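Local coordinates for hypothetical protein Atu2327 (Agrobacterium tumefaciens, PDB 2O8I), which is of unknown function but belongs to the OHCU decarboxylase family, which suggests a role in the uric acid degradation pathway, at residues L122-H125 and D126-A130. Sequence-based numbering, arbitrary orientation.
Sequences LNRH and DILSA
The side-chain amide of Asn123 and the carboxylate of Asp126 lie one over the other, their planes 21° apart, with CG of Asn123 3.2 Å from OD2 of Asp126. Two bonds run between these residues in opposite directions. OD1 of Asn123 accepts from the backbone N of Asp126 at 2.8 Å, the donor tilted out of the carbonyl plane; a chi1 of 62° sets CG of Asn123 between its own N and carbonyl carbon, which turns OD1 over the start of the helix. In return, OD2 of Asp126 takes the backbone N-H of Asn123, also at 2.8 Å and almost straight (170°), on the anti side and somewhat out of the carboxylate plane. Leu122 lies against the CB of Asp126 at a slant, its CG 3.6 Å from that CB. On the other side of the turn, the guanidinium of Arg124 has ND1 of His125 above one face, displaced toward the rim. The arginine chain is extended until it bends at chi3, and there NH1 passes 3.6 Å from CD1 of Leu128, approaching it at a slant. The helical bonds then take over: Leu128 N reaches Arg124 O, Ser129 N reaches His125 O at 2.8 Å, while Ile127 N makes weak bonds to the carbonyls of both Asn123 and Arg124. The inner side packs on helix 94-111, where Phe100 touches Arg124, Ile127 and Leu128; Glu96 adds a long, weak ion pair to Arg124. Nearby negative charge from Asp126 would probably also interact favourably with the helix dipole. With Asn123 as N-cap and Asp126 returning its bond, the arrangement is a capping box, which starts helix 124-135 at the surface of this all-helical fold.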
loop_
_atom_site.group_PDB
_atom_site.type_symbol
_atom_site.label_atom_id
_atom_site.label_comp_id
_atom_site.label_asym_id
_atom_site.label_seq_id
_atom_site.Cartn_x
_atom_site.Cartn_y
_atom_site.Cartn_z
ATOM N N LEU A 122 -16.276 7.474 3.630
ATOM C CA LEU A 122 -16.124 8.839 3.169
ATOM C C LEU A 122 -16.329 8.857 1.660
ATOM O O LEU A 122 -15.888 7.944 0.939
ATOM C CB LEU A 122 -14.727 9.400 3.546
ATOM C CG LEU A 122 -14.575 10.329 4.781
ATOM C CD1 LEU A 122 -15.266 9.891 6.088
ATOM C CD2 LEU A 122 -13.162 10.680 5.058
ATOM N N ASN A 123 -16.991 9.897 1.182
ATOM C CA ASN A 123 -17.124 10.060 -0.241
ATOM C C ASN A 123 -16.087 11.082 -0.730
ATOM O O ASN A 123 -15.339 11.675 0.058
ATOM C CB ASN A 123 -18.576 10.465 -0.594
ATOM C CG ASN A 123 -18.974 11.791 0.033
ATOM O OD1 ASN A 123 -18.236 12.788 -0.073
ATOM N ND2 ASN A 123 -20.127 11.823 0.685
ATOM N N ARG A 124 -16.064 11.301 -2.032
ATOM C CA ARG A 124 -15.162 12.265 -2.647
ATOM C C ARG A 124 -15.263 13.663 -2.054
ATOM O O ARG A 124 -14.242 14.279 -1.785
ATOM C CB ARG A 124 -15.429 12.321 -4.150
ATOM C CG ARG A 124 -14.483 13.253 -4.874
ATOM C CD ARG A 124 -14.772 13.260 -6.355
ATOM N NE ARG A 124 -16.149 13.641 -6.657
ATOM C CZ ARG A 124 -16.530 14.874 -6.976
ATOM N NH1 ARG A 124 -15.633 15.872 -7.015
ATOM N NH2 ARG A 124 -17.808 15.107 -7.246
ATOM N N HIS A 125 -16.484 14.160 -1.857
ATOM C CA HIS A 125 -16.686 15.447 -1.203
ATOM C C HIS A 125 -16.079 15.543 0.187
ATOM O O HIS A 125 -15.398 16.539 0.480
ATOM C CB HIS A 125 -18.156 15.832 -1.174
ATOM C CG HIS A 125 -18.677 16.167 -2.525
ATOM N ND1 HIS A 125 -18.121 17.176 -3.302
ATOM C CD2 HIS A 125 -19.664 15.606 -3.261
ATOM C CE1 HIS A 125 -18.757 17.212 -4.461
ATOM N NE2 HIS A 125 -19.698 16.276 -4.459
ATOM N N ASP A 126 -16.294 14.516 1.025
ATOM C CA ASP A 126 -15.724 14.513 2.375
ATOM C C ASP A 126 -14.234 14.775 2.339
ATOM O O ASP A 126 -13.694 15.457 3.211
ATOM C CB ASP A 126 -15.972 13.194 3.100
ATOM C CG ASP A 126 -17.443 12.893 3.263
ATOM O OD1 ASP A 126 -18.205 13.826 3.556
ATOM O OD2 ASP A 126 -17.843 11.722 3.066
ATOM N N ILE A 127 -13.580 14.228 1.318
ATOM C CA ILE A 127 -12.134 14.297 1.223
ATOM C C ILE A 127 -11.659 15.681 0.773
ATOM O O ILE A 127 -10.734 16.273 1.401
ATOM C CB ILE A 127 -11.576 13.167 0.316
ATOM C CG1 ILE A 127 -11.515 11.873 1.142
ATOM C CG2 ILE A 127 -10.175 13.541 -0.217
ATOM C CD1 ILE A 127 -11.751 10.646 0.337
ATOM N N LEU A 128 -12.293 16.181 -0.297
ATOM C CA LEU A 128 -12.073 17.544 -0.747
ATOM C C LEU A 128 -12.298 18.549 0.398
ATOM O O LEU A 128 -11.545 19.523 0.548
ATOM C CB LEU A 128 -12.961 17.830 -1.946
ATOM C CG LEU A 128 -12.570 16.933 -3.133
ATOM C CD1 LEU A 128 -13.526 17.036 -4.340
ATOM C CD2 LEU A 128 -11.135 17.258 -3.543
ATOM N N SER A 129 -13.298 18.285 1.231
ATOM C CA SER A 129 -13.627 19.203 2.311
ATOM C C SER A 129 -12.470 19.254 3.307
ATOM O O SER A 129 -12.013 20.334 3.698
ATOM C CB SER A 129 -14.934 18.777 3.005
ATOM O OG SER A 129 -15.123 19.426 4.248
ATOM N N ALA A 130 -12.006 18.068 3.692
ATOM C CA ALA A 130 -10.884 17.912 4.590
ATOM C C ALA A 130 -9.601 18.532 4.007
ATOM O O ALA A 130 -8.905 19.229 4.725
ATOM C CB ALA A 130 -10.715 16.468 4.966
#